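Metallo-beta-lactamase 1 (Acinetobacter baumannii, PDB 5MMD) probably hydrolyses beta-lactam antibiotics to substituted beta-amino acids, using bound zinc ions. Local coordinates at residues N15-H20 with N35-I40; A45-T50 with Y69-S74; D128-V133 with I149-I154. One frame throughout, in Å; residues are numbered along the deposited sequence.

Interaction 1: residues N15-H20 with N35-I40; sequences NGVFLH and NGLVVI
The imidazole of His-20 lies flat against the neighbouring strand, with CA of Gly-36 under one face in a CH-pi contact, 3.5 Å from the ring centroid. CG of His-20 stands between its own backbone N and carbonyl carbon (chi1 66°), a turn that swings the ring across the strand. Glycine suits the partner position because it has only hydrogens to put under the imidazole. NE2 looks onward to a weak hydrogen bond with the carbonyl of Asp-49. On the same face Phe-18 meets Ile-40 with its edge, CE1 lying 3.9 Å from Ile-40 CG1 near the ring plane, while Trp-63 meets Phe-18 edge-to-face. These strands form an antiparallel hairpin of the larger sheet, and Val-38 on this side packs on helix 54-66. Phe-18 and Val-38 are a hydrogen-bonded pair: Val-38 N reaches Phe-18 O at 2.7 Å, and Phe-18 N reaches Val-38 O at 2.8 Å. Leu-37 turns to the other face, where its CD2 comes 3.9 Å from Leu-19 CA. Leu-19 CD1 crosses to Asn-35 CB at 3.7 Å. The Asn-35 amide is held from beyond the pair, OD1 by Lys-21 and ND2 by the carbonyls of Pro-199 and Gly-202, beside zinc ligand His-201. At the far end Gly-16 O accepts both Ile-40 N, at 2.9 Å, and a water that also bonds Ile-40 O.

Interaction 2: residues A45-T50 with Y69-S74; sequences AFIIDT and YELAGS
Ala-45 and Ile-47 meet Leu-71 and Ser-74 as parallel partners in the seven-stranded sheet, the two strands of a beta-alpha-beta unit whose crossover is helix 54-66. The short strand axes run 17° apart. Ala-45 takes the usual parallel pattern, bonding to residues before and after its partner Leu-71: its N donates to Glu-70 O at 2.6 Å, nearly along the C=O axis, and its O accepts Ala-72 N at 2.9 Å. Farther on, Ile-47 N donates to Gly-73 O, also at 2.9 Å. Between the pairs Ala-45/Leu-71 and Ile-47/Ser-74 the second strand has one residue more than the first, and the excess is absorbed at Ala-72 and Gly-73. At the phi of Gly-73, 157°, a side chain would be jammed against the carbonyl oxygen of Ala-72, so glycine fits.

Phe-46 exploits that irregularity. With CG anti to its backbone N (chi1 -152°), its ring folds over the adjoining strand, so that Gly-73 O sits 3.6 Å above the plane over the ring centre and Ser-74 N lies over the same face, nearer the rim. The bare glycine lets a large aromatic close down on the peptide. On the opposite face of the sheet Leu-71 CD1 fits into the angle between Ala-45 O, 3.3 Å away, and Ile-47 CD1, 3.9 Å away. Beyond it, Ile-47 CB and Ser-74 CB stand 3.8 Å apart; a small serine suits a place so near a branched side chain.

The methyl of Ala-45 touches Tyr-69, Val-38, Ile-40 and Ile-64, and Leu-71 reaches Val-61, so helix 54-66 roofs this face, while Phe-46 on the other extends to Met-127. Strand 32-41 lies on the other side of 44-48, and strand 97-100 on the other side of 70-75.

Interaction 3: residues D128-V133 with I149-I154; sequences DGFLEV and IPSSKI
The carbonyl oxygen of Phe-130 is approached from across the contact by a water and by the ring of Pro-150. The water donates to Phe-130 O at 2.9 Å and also bonds Ser-151 OG, at a separation so short that its exact value is doubtful. Pro-150 CD comes to 3.3 Å from the same oxygen; proline has no backbone N-H to donate to it.

The same water lies over the Phe-130 ring, 3.3 Å above its plane and over its centre. CG of Phe-130 is anti to the backbone N (chi1 -156°), which carries the ring across to the opposing turn. Its CZ atom lies 3.3 Å from Ser-151 OG, and CE1 lies 3.9 Å from Ile-149 CG2. Leu-131 and Ile-149 run side by side, pointing the same way, with Leu-131 CD2 and Ile-149 CG1 4.0 Å apart; both go into the interior and touch Val-39. On the outer side the extended chain of Glu-132 crosses Pro-150, its CD 3.9 Å from Pro-150 CG.

Both segments are at irregular strand ends of the five-stranded sheet. Phe-130 and Leu-131 together face Leu-126 in a classic beta bulge, after a turn in which Gly-129 has the positive phi that suits glycine. Lys-153 and Ile-154 together face Ile-149 in a G1 bulge that closes the hairpin of strands 146-149 and 154-158.

No direct hydrogen bond joins the two segments, although the strand ladder is still present next door, where Glu-132 bonds Trp-148. Contact between them is therefore mainly apolar, the leucine and isoleucine packed inward and the phenylalanine ring laid across, with one water that donates to the Phe-130 carbonyl and lies close to the Ser-151 hydroxyl as the polar element.

Overall arrangement
Interactions 1 and 2 belong to the same seven-stranded sheet and are joined through neighbouring strands 32-41 and 44-48, where Val-39 pairs with Phe-46 and Leu-37 with Ile-48. Interaction 1 is the most buried, an antiparallel ladder whose Asn-35 end nears the zinc site; interaction 2 is parallel and partly buried. Interaction 3, in the other sheet and also partly buried, relies on apolar side chains and one water where the first two have direct backbone bonds. Val-39 touches Phe-130, Leu-131 and Ile-149, while Phe-46 and Ile-48 touch Leu-131, forming part of the interface between the two sheets in the alpha-beta/beta-alpha sandwich of the metallo-beta-lactamase superfamily.

Interaction 1: residues N15-H20 with N35-I40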
ATOM      1  N   ASN A  15     -11.194   1.266  14.791  1.00 22.48           N
ATOM      2  CA  ASN A  15     -10.568   1.969  15.908  1.00 21.93           C
ATOM      3  C   ASN A  15      -9.064   2.052  15.653  1.00 20.01           C
ATOM      4  O   ASN A  15      -8.385   1.037  15.472  1.00 19.78           O
ATOM      5  CB  ASN A  15     -10.857   1.268  17.252  1.00 24.50           C
ATOM      6  CG  ASN A  15     -12.326   1.388  17.698  1.00 27.12           C
ATOM      7  OD1 ASN A  15     -13.036   2.327  17.334  1.00 26.77           O
ATOM      8  ND2 ASN A  15     -12.767   0.442  18.499  1.00 29.32           N
ATOM      9  N   GLY A  16      -8.545   3.270  15.611  1.00 18.92           N
ATOM     10  CA  GLY A  16      -7.132   3.491  15.339  1.00 17.36           C
ATOM     11  C   GLY A  16      -6.631   3.062  13.980  1.00 16.12           C
ATOM     12  O   GLY A  16      -5.437   2.818  13.809  1.00 15.17           O
ATOM     13  N   VAL A  17      -7.518   3.020  12.993  1.00 16.14           N
ATOM     14  CA  VAL A  17      -7.094   2.728  11.648  1.00 14.03           C
ATOM     15  C   VAL A  17      -7.796   3.697  10.735  1.00 13.93           C
ATOM     16  O   VAL A  17      -9.023   3.749  10.715  1.00 14.93           O
ATOM     17  CB  VAL A  17      -7.408   1.301  11.235  1.00 14.90           C
ATOM     18  CG1 VAL A  17      -6.900   1.065   9.833  1.00 14.23           C
ATOM     19  CG2 VAL A  17      -6.819   0.329  12.212  1.00 15.54           C
ATOM     20  N   PHE A  18      -6.994   4.465  10.013  1.00 12.66           N
ATOM     21  CA  PHE A  18      -7.481   5.536   9.144  1.00 14.32           C
ATOM     22  C   PHE A  18      -7.083   5.323   7.700  1.00 13.47           C
ATOM     23  O   PHE A  18      -5.919   5.056   7.425  1.00 13.29           O
ATOM     24  CB  PHE A  18      -6.929   6.872   9.616  1.00 14.11           C
ATOM     25  CG  PHE A  18      -7.298   7.191  11.030  1.00 15.14           C
ATOM     26  CD1 PHE A  18      -6.454   6.804  12.072  1.00 15.74           C
ATOM     27  CD2 PHE A  18      -8.497   7.828  11.322  1.00 16.21           C
ATOM     28  CE1 PHE A  18      -6.793   7.085  13.402  1.00 16.50           C
ATOM     29  CE2 PHE A  18      -8.850   8.130  12.664  1.00 17.65           C
ATOM     30  CZ  PHE A  18      -7.999   7.750  13.698  1.00 18.51           C
ATOM     31  N   LEU A  19      -8.040   5.428   6.780  1.00 13.87           N
ATOM     32  CA  LEU A  19      -7.738   5.385   5.349  1.00 13.02           C
ATOM     33  C   LEU A  19      -7.409   6.789   4.862  1.00 12.39           C
ATOM     34  O   LEU A  19      -8.184   7.731   5.089  1.00 13.44           O
ATOM     35  CB  LEU A  19      -8.921   4.824   4.584  1.00 15.29           C
ATOM     36  CG  LEU A  19      -8.919   4.860   3.058  1.00 15.94           C
ATOM     37  CD1 LEU A  19      -8.174   3.712   2.511  1.00 15.05           C
ATOM     38  CD2 LEU A  19     -10.335   4.821   2.551  1.00 18.18           C
ATOM     39  N   HIS A  20      -6.275   6.954   4.184  1.00 12.45           N
ATOM     40  CA  HIS A  20      -5.971   8.248   3.597  1.00 12.38           C
ATOM     41  C   HIS A  20      -6.049   8.111   2.058  1.00 12.04           C
ATOM     42  O   HIS A  20      -5.700   7.071   1.480  1.00 11.49           O
ATOM     43  CB  HIS A  20      -4.623   8.791   4.092  1.00 11.57           C
ATOM     44  CG  HIS A  20      -3.414   7.999   3.675  1.00 10.70           C
ATOM     45  ND1 HIS A  20      -2.772   8.194   2.466  1.00 10.88           N
ATOM     46  CD2 HIS A  20      -2.678   7.077   4.344  1.00  9.92           C
ATOM     47  CE1 HIS A  20      -1.750   7.369   2.370  1.00 10.86           C
ATOM     48  NE2 HIS A  20      -1.639   6.709   3.523  1.00 10.86           N
ATOM     49  N   ASN A  35      -5.010   4.982  -2.213  1.00  8.96           N
ATOM     50  CA  ASN A  35      -5.248   4.722  -0.789  1.00  9.38           C
ATOM     51  C   ASN A  35      -3.961   4.423  -0.025  1.00 10.14           C
ATOM     52  O   ASN A  35      -3.029   3.859  -0.574  1.00  7.99           O
ATOM     53  CB  ASN A  35      -6.166   3.521  -0.576  1.00 10.62           C
ATOM     54  CG  ASN A  35      -7.529   3.699  -1.209  1.00 10.88           C
ATOM     55  OD1 ASN A  35      -8.065   4.796  -1.283  1.00 11.93           O
ATOM     56  ND2 ASN A  35      -8.092   2.597  -1.681  1.00 12.40           N
ATOM     57  N   GLY A  36      -3.956   4.765   1.249  1.00 10.21           N
ATOM     58  CA  GLY A  36      -2.961   4.221   2.173  1.00  9.24           C
ATOM     59  C   GLY A  36      -3.622   4.163   3.546  1.00  8.60           C
ATOM     60  O   GLY A  36      -4.814   4.475   3.642  1.00  9.70           O
ATOM     61  N   LEU A  37      -2.897   3.738   4.581  1.00  9.94           N
ATOM     62  CA  LEU A  37      -3.463   3.753   5.934  1.00 11.16           C
ATOM     63  C   LEU A  37      -2.602   4.536   6.899  1.00 11.43           C
ATOM     64  O   LEU A  37      -1.403   4.709   6.717  1.00 11.54           O
ATOM     65  CB  LEU A  37      -3.657   2.334   6.481  1.00 11.61           C
ATOM     66  CG  LEU A  37      -4.574   1.353   5.729  1.00 10.79           C
ATOM     67  CD1 LEU A  37      -4.557  -0.046   6.323  1.00 12.55           C
ATOM     68  CD2 LEU A  37      -6.026   1.859   5.686  1.00 12.26           C
ATOM     69  N   VAL A  38      -3.236   4.966   7.977  1.00 12.29           N
ATOM     70  CA  VAL A  38      -2.515   5.356   9.161  1.00 13.43           C
ATOM     71  C   VAL A  38      -3.010   4.393  10.254  1.00 13.46           C
ATOM     72  O   VAL A  38      -4.221   4.269  10.520  1.00 13.79           O
ATOM     73  CB  VAL A  38      -2.748   6.840   9.557  1.00 13.96           C
ATOM     74  CG1 VAL A  38      -1.911   7.210  10.785  1.00 14.71           C
ATOM     75  CG2 VAL A  38      -2.457   7.752   8.419  1.00 13.60           C
ATOM     76  N   VAL A  39      -2.066   3.702  10.880  1.00 13.64           N
ATOM     77  CA  VAL A  39      -2.379   2.736  11.919  1.00 14.81           C
ATOM     78  C   VAL A  39      -1.782   3.162  13.267  1.00 15.56           C
ATOM     79  O   VAL A  39      -0.604   3.500  13.371  1.00 15.78           O
ATOM     80  CB  VAL A  39      -1.850   1.363  11.542  1.00 14.99           C
ATOM     81  CG1 VAL A  39      -2.163   0.356  12.620  1.00 17.18           C
ATOM     82  CG2 VAL A  39      -2.376   0.937  10.186  1.00 13.25           C
ATOM     83  N   ILE A  40      -2.609   3.114  14.294  1.00 16.49           N
ATOM     84  CA  ILE A  40      -2.221   3.522  15.629  1.00 16.71           C
ATOM     85  C   ILE A  40      -2.113   2.369  16.600  1.00 17.92           C
ATOM     86  O   ILE A  40      -3.012   1.535  16.693  1.00 18.44           O
ATOM     87  CB  ILE A  40      -3.226   4.496  16.226  1.00 17.04           C
ATOM     88  CG1 ILE A  40      -3.666   5.532  15.215  1.00 15.70           C
ATOM     89  CG2 ILE A  40      -2.668   5.123  17.539  1.00 18.17           C
ATOM     90  CD1 ILE A  40      -2.616   6.387  14.720  1.00 15.81           C
TER
HETATM   91  O   HOH W   1      -4.853   0.111  14.990  1.00 17.00           O

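Interaction 2: residues A45-T50 with Y69-S74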
ATOM      1  N   ALA A  45       1.794   6.366  15.565  1.00 16.65           N
ATOM      2  CA  ALA A  45       1.176   6.252  14.230  1.00 15.64           C
ATOM      3  C   ALA A  45       2.147   5.730  13.178  1.00 16.66           C
ATOM      4  O   ALA A  45       3.294   6.210  13.088  1.00 17.79           O
ATOM      5  CB  ALA A  45       0.640   7.581  13.779  1.00 14.99           C
ATOM      6  N   PHE A  46       1.711   4.746  12.405  1.00 15.07           N
ATOM      7  CA  PHE A  46       2.557   4.230  11.334  1.00 14.25           C
ATOM      8  C   PHE A  46       1.831   4.460  10.021  1.00 12.94           C
ATOM      9  O   PHE A  46       0.638   4.155   9.912  1.00 13.00           O
ATOM     10  CB  PHE A  46       2.869   2.753  11.527  1.00 14.15           C
ATOM     11  CG  PHE A  46       4.177   2.355  10.907  1.00 14.98           C
ATOM     12  CD1 PHE A  46       4.254   2.074   9.579  1.00 14.63           C
ATOM     13  CD2 PHE A  46       5.330   2.315  11.660  1.00 17.35           C
ATOM     14  CE1 PHE A  46       5.482   1.717   8.984  1.00 15.61           C
ATOM     15  CE2 PHE A  46       6.551   1.961  11.079  1.00 17.45           C
ATOM     16  CZ  PHE A  46       6.603   1.684   9.731  1.00 15.83           C
ATOM     17  N   ILE A  47       2.519   5.058   9.053  1.00 12.11           N
ATOM     18  CA  ILE A  47       1.939   5.260   7.712  1.00 11.24           C
ATOM     19  C   ILE A  47       2.202   4.083   6.794  1.00 11.61           C
ATOM     20  O   ILE A  47       3.362   3.677   6.597  1.00 11.98           O
ATOM     21  CB  ILE A  47       2.492   6.493   7.058  1.00 11.60           C
ATOM     22  CG1 ILE A  47       2.123   7.702   7.867  1.00 12.45           C
ATOM     23  CG2 ILE A  47       1.920   6.665   5.640  1.00  9.89           C
ATOM     24  CD1 ILE A  47       2.998   8.904   7.602  1.00 12.94           C
ATOM     25  N   ILE A  48       1.133   3.508   6.267  1.00 10.37           N
ATOM     26  CA  ILE A  48       1.226   2.503   5.206  1.00 10.65           C
ATOM     27  C   ILE A  48       0.909   3.165   3.847  1.00  9.58           C
ATOM     28  O   ILE A  48      -0.248   3.445   3.528  1.00  9.79           O
ATOM     29  CB  ILE A  48       0.291   1.319   5.439  1.00 11.04           C
ATOM     30  CG1 ILE A  48       0.587   0.665   6.798  1.00 12.61           C
ATOM     31  CG2 ILE A  48       0.418   0.315   4.282  1.00 10.50           C
ATOM     32  CD1 ILE A  48      -0.381  -0.522   7.152  1.00 12.83           C
ATOM     33  N   ASP A  49       1.997   3.386   3.112  1.00 10.07           N
ATOM     34  CA  ASP A  49       2.088   4.068   1.796  1.00 10.39           C
ATOM     35  C   ASP A  49       1.915   5.565   1.936  1.00 10.78           C
ATOM     36  O   ASP A  49       1.032   6.037   2.658  1.00 10.65           O
ATOM     37  CB  ASP A  49       1.100   3.470   0.802  1.00 10.13           C
ATOM     38  CG  ASP A  49       1.602   2.165   0.256  1.00 11.12           C
ATOM     39  OD1 ASP A  49       2.808   1.933   0.427  1.00 11.82           O
ATOM     40  OD2 ASP A  49       0.824   1.368  -0.291  1.00 12.22           O
ATOM     41  N   THR A  50       2.822   6.322   1.312  1.00  9.60           N
ATOM     42  CA  THR A  50       2.685   7.751   1.351  1.00 10.67           C
ATOM     43  C   THR A  50       1.546   8.182   0.429  1.00 10.06           C
ATOM     44  O   THR A  50       1.115   7.439  -0.438  1.00 10.06           O
ATOM     45  CB  THR A  50       3.964   8.500   0.912  1.00 12.21           C
ATOM     46  OG1 THR A  50       4.080   8.436  -0.528  1.00 11.99           O
ATOM     47  CG2 THR A  50       5.218   7.922   1.555  1.00 12.83           C
ATOM     48  N   TYR A  69      -0.878  12.257  17.946  1.00 20.98           N
ATOM     49  CA  TYR A  69      -0.191  10.974  17.812  1.00 21.14           C
ATOM     50  C   TYR A  69       1.310  11.203  17.623  1.00 21.69           C
ATOM     51  O   TYR A  69       1.733  12.231  17.087  1.00 21.73           O
ATOM     52  CB  TYR A  69      -0.723  10.185  16.635  1.00 18.87           C
ATOM     53  CG  TYR A  69      -2.145   9.667  16.760  1.00 17.91           C
ATOM     54  CD1 TYR A  69      -2.581   8.997  17.903  1.00 19.20           C
ATOM     55  CD2 TYR A  69      -3.052   9.825  15.698  1.00 16.97           C
ATOM     56  CE1 TYR A  69      -3.885   8.534  18.002  1.00 18.68           C
ATOM     57  CE2 TYR A  69      -4.346   9.359  15.785  1.00 17.53           C
ATOM     58  CZ  TYR A  69      -4.758   8.713  16.940  1.00 18.27           C
ATOM     59  OH  TYR A  69      -6.032   8.222  17.039  1.00 18.07           O
ATOM     60  N   GLU A  70       2.098  10.222  18.034  1.00 22.57           N
ATOM     61  CA  GLU A  70       3.537  10.209  17.773  1.00 23.75           C
ATOM     62  C   GLU A  70       3.793   9.522  16.422  1.00 22.91           C
ATOM     63  O   GLU A  70       3.311   8.430  16.172  1.00 23.41           O
ATOM     64  CB  GLU A  70       4.248   9.497  18.935  1.00 27.50           C
ATOM     65  CG  GLU A  70       5.748   9.456  18.826  1.00 29.47           C
ATOM     66  CD  GLU A  70       6.433   8.944  20.083  1.00 32.69           C
ATOM     67  OE1 GLU A  70       5.760   8.596  21.089  1.00 34.73           O
ATOM     68  OE2 GLU A  70       7.680   8.916  20.074  1.00 34.92           O
ATOM     69  N   LEU A  71       4.502  10.167  15.516  1.00 21.20           N
ATOM     70  CA  LEU A  71       4.736   9.511  14.214  1.00 20.17           C
ATOM     71  C   LEU A  71       5.940   8.612  14.310  1.00 19.03           C
ATOM     72  O   LEU A  71       7.007   9.068  14.653  1.00 20.79           O
ATOM     73  CB  LEU A  71       4.927  10.536  13.108  1.00 19.35           C
ATOM     74  CG  LEU A  71       5.144   9.980  11.704  1.00 19.32           C
ATOM     75  CD1 LEU A  71       4.124   8.886  11.316  1.00 17.85           C
ATOM     76  CD2 LEU A  71       5.053  11.145  10.738  1.00 18.98           C
ATOM     77  N   ALA A  72       5.758   7.342  13.982  1.00 17.25           N
ATOM     78  CA  ALA A  72       6.793   6.333  14.132  1.00 18.93           C
ATOM     79  C   ALA A  72       7.556   6.049  12.826  1.00 18.63           C
ATOM     80  O   ALA A  72       8.734   5.713  12.850  1.00 21.06           O
ATOM     81  CB  ALA A  72       6.180   5.063  14.648  1.00 19.07           C
ATOM     82  N   GLY A  73       6.893   6.209  11.690  1.00 17.84           N
ATOM     83  CA  GLY A  73       7.494   5.873  10.406  1.00 16.70           C
ATOM     84  C   GLY A  73       6.503   5.582   9.283  1.00 15.38           C
ATOM     85  O   GLY A  73       5.287   5.635   9.454  1.00 13.79           O
ATOM     86  N   SER A  74       7.045   5.248   8.125  1.00 15.87           N
ATOM     87  CA  SER A  74       6.221   4.872   6.976  1.00 13.71           C
ATOM     88  C   SER A  74       6.816   3.651   6.295  1.00 13.58           C
ATOM     89  O   SER A  74       8.041   3.451   6.304  1.00 16.63           O
ATOM     90  CB  SER A  74       6.105   6.033   5.980  1.00 14.51           C
ATOM     91  OG  SER A  74       7.328   6.205   5.298  1.00 18.24           O
TER

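Interaction 3: residues D128-V133 with I149-I154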
ATOM      1  N   ASP A 128       6.608  -3.156  16.807  1.00 23.37           N
ATOM      2  CA  ASP A 128       6.478  -4.230  17.819  1.00 24.93           C
ATOM      3  C   ASP A 128       5.473  -5.288  17.396  1.00 24.38           C
ATOM      4  O   ASP A 128       4.699  -5.831  18.228  1.00 25.15           O
ATOM      5  CB  ASP A 128       6.067  -3.675  19.163  1.00 26.33           C
ATOM      6  CG  ASP A 128       7.045  -2.670  19.704  1.00 27.48           C
ATOM      7  OD1 ASP A 128       8.241  -2.740  19.381  1.00 27.95           O
ATOM      8  OD2 ASP A 128       6.620  -1.816  20.502  1.00 28.41           O
ATOM      9  N   GLY A 129       5.501  -5.580  16.101  1.00 22.68           N
ATOM     10  CA  GLY A 129       4.734  -6.670  15.541  1.00 22.14           C
ATOM     11  C   GLY A 129       3.280  -6.285  15.307  1.00 20.99           C
ATOM     12  O   GLY A 129       2.480  -7.102  14.875  1.00 20.86           O
ATOM     13  N   PHE A 130       2.943  -5.027  15.549  1.00 20.65           N
ATOM     14  CA  PHE A 130       1.570  -4.565  15.269  1.00 19.83           C
ATOM     15  C   PHE A 130       1.279  -4.635  13.770  1.00 18.68           C
ATOM     16  O   PHE A 130       0.123  -4.856  13.381  1.00 19.04           O
ATOM     17  CB  PHE A 130       1.349  -3.146  15.800  1.00 19.77           C
ATOM     18  CG  PHE A 130      -0.098  -2.819  16.089  1.00 20.55           C
ATOM     19  CD1 PHE A 130      -0.839  -2.051  15.206  1.00 19.29           C
ATOM     20  CD2 PHE A 130      -0.715  -3.284  17.239  1.00 22.28           C
ATOM     21  CE1 PHE A 130      -2.158  -1.744  15.458  1.00 19.52           C
ATOM     22  CE2 PHE A 130      -2.044  -2.962  17.508  1.00 22.81           C
ATOM     23  CZ  PHE A 130      -2.767  -2.208  16.604  1.00 21.23           C
ATOM     24  N   LEU A 131       2.304  -4.454  12.934  1.00 18.36           N
ATOM     25  CA  LEU A 131       2.167  -4.637  11.481  1.00 16.91           C
ATOM     26  C   LEU A 131       3.006  -5.826  11.024  1.00 17.31           C
ATOM     27  O   LEU A 131       4.182  -5.956  11.408  1.00 19.41           O
ATOM     28  CB  LEU A 131       2.592  -3.384  10.715  1.00 17.34           C
ATOM     29  CG  LEU A 131       1.929  -2.077  11.137  1.00 19.48           C
ATOM     30  CD1 LEU A 131       2.571  -0.912  10.354  1.00 20.41           C
ATOM     31  CD2 LEU A 131       0.400  -2.122  10.883  1.00 18.88           C
ATOM     32  N   GLU A 132       2.412  -6.709  10.231  1.00 15.77           N
ATOM     33  CA  GLU A 132       3.154  -7.804   9.652  1.00 16.06           C
ATOM     34  C   GLU A 132       3.128  -7.564   8.153  1.00 14.81           C
ATOM     35  O   GLU A 132       2.055  -7.304   7.546  1.00 15.33           O
ATOM     36  CB  GLU A 132       2.570  -9.155  10.015  1.00 17.52           C
ATOM     37  CG  GLU A 132       2.440  -9.361  11.529  1.00 18.61           C
ATOM     38  CD  GLU A 132       1.902 -10.740  11.909  1.00 20.44           C
ATOM     39  OE1 GLU A 132       1.297 -11.437  11.060  1.00 19.84           O
ATOM     40  OE2 GLU A 132       2.147 -11.155  13.051  1.00 21.65           O
ATOM     41  N   VAL A 133       4.320  -7.616   7.578  1.00 15.07           N
ATOM     42  CA  VAL A 133       4.525  -7.385   6.143  1.00 13.90           C
ATOM     43  C   VAL A 133       4.797  -8.711   5.468  1.00 14.47           C
ATOM     44  O   VAL A 133       5.492  -9.561   6.009  1.00 17.29           O
ATOM     45  CB  VAL A 133       5.661  -6.408   5.900  1.00 14.56           C
ATOM     46  CG1 VAL A 133       5.800  -6.055   4.386  1.00 13.59           C
ATOM     47  CG2 VAL A 133       5.458  -5.169   6.710  1.00 14.19           C
ATOM     48  N   ILE A 149      -2.646  -6.365   9.713  1.00 14.73           N
ATOM     49  CA  ILE A 149      -2.806  -5.874  11.064  1.00 16.52           C
ATOM     50  C   ILE A 149      -3.499  -6.971  11.878  1.00 17.03           C
ATOM     51  O   ILE A 149      -4.725  -7.073  11.857  1.00 17.40           O
ATOM     52  CB  ILE A 149      -3.630  -4.599  11.111  1.00 16.42           C
ATOM     53  CG1 ILE A 149      -3.219  -3.673   9.963  1.00 16.10           C
ATOM     54  CG2 ILE A 149      -3.485  -3.929  12.496  1.00 16.99           C
ATOM     55  CD1 ILE A 149      -3.977  -2.384   9.946  1.00 17.82           C
ATOM     56  N   PRO A 150      -2.718  -7.791  12.583  1.00 19.40           N
ATOM     57  CA  PRO A 150      -3.320  -9.021  13.119  1.00 19.69           C
ATOM     58  C   PRO A 150      -4.380  -8.726  14.179  1.00 21.21           C
ATOM     59  O   PRO A 150      -5.384  -9.435  14.341  1.00 22.04           O
ATOM     60  CB  PRO A 150      -2.110  -9.781  13.691  1.00 21.50           C
ATOM     61  CG  PRO A 150      -0.984  -8.818  13.740  1.00 19.98           C
ATOM     62  CD  PRO A 150      -1.254  -7.755  12.755  1.00 18.16           C
ATOM     63  N   SER A 151      -4.183  -7.626  14.883  1.00 21.59           N
ATOM     64  CA  SER A 151      -5.067  -7.342  15.977  1.00 23.12           C
ATOM     65  C   SER A 151      -6.484  -6.997  15.503  1.00 23.11           C
ATOM     66  O   SER A 151      -7.447  -7.335  16.201  1.00 25.64           O
ATOM     67  CB  SER A 151      -4.508  -6.214  16.822  1.00 23.24           C
ATOM     68  OG  SER A 151      -4.288  -5.102  15.997  1.00 21.10           O
ATOM     69  N   SER A 152      -6.624  -6.343  14.350  1.00 22.16           N
ATOM     70  CA  SER A 152      -7.949  -6.037  13.818  1.00 21.28           C
ATOM     71  C   SER A 152      -8.296  -6.849  12.560  1.00 19.94           C
ATOM     72  O   SER A 152      -9.355  -6.648  11.977  1.00 20.77           O
ATOM     73  CB  SER A 152      -8.079  -4.532  13.534  1.00 20.57           C
ATOM     74  OG  SER A 152      -6.905  -4.056  12.897  1.00 20.19           O
ATOM     75  N   LYS A 153      -7.431  -7.785  12.180  1.00 19.39           N
ATOM     76  CA  LYS A 153      -7.617  -8.623  10.984  1.00 18.88           C
ATOM     77  C   LYS A 153      -7.931  -7.784   9.718  1.00 17.90           C
ATOM     78  O   LYS A 153      -8.791  -8.132   8.897  1.00 17.38           O
ATOM     79  CB  LYS A 153      -8.698  -9.681  11.261  1.00 20.66           C
ATOM     80  CG  LYS A 153      -8.284 -10.669  12.353  1.00 22.84           C
ATOM     81  CD  LYS A 153      -9.035 -11.995  12.271  0.76 24.12           C
ATOM     82  CE  LYS A 153      -8.698 -12.925  13.441  1.00 27.28           C
ATOM     83  NZ  LYS A 153      -7.245 -13.112  13.640  0.39 25.73           N
ATOM     84  N   ILE A 154      -7.178  -6.687   9.573  1.00 16.09           N
ATOM     85  CA  ILE A 154      -7.253  -5.801   8.415  1.00 15.21           C
ATOM     86  C   ILE A 154      -6.052  -6.093   7.519  1.00 14.59           C
ATOM     87  O   ILE A 154      -4.897  -6.122   7.985  1.00 13.69           O
ATOM     88  CB  ILE A 154      -7.284  -4.302   8.846  1.00 15.46           C
ATOM     89  CG1 ILE A 154      -8.603  -4.030   9.598  1.00 16.84           C
ATOM     90  CG2 ILE A 154      -7.098  -3.374   7.630  1.00 14.79           C
ATOM     91  CD1 ILE A 154      -8.709  -2.689  10.350  1.00 17.62           C
TER
HETATM   92  O   HOH W   2      -1.970  -5.659  15.208  1.00 12.12           O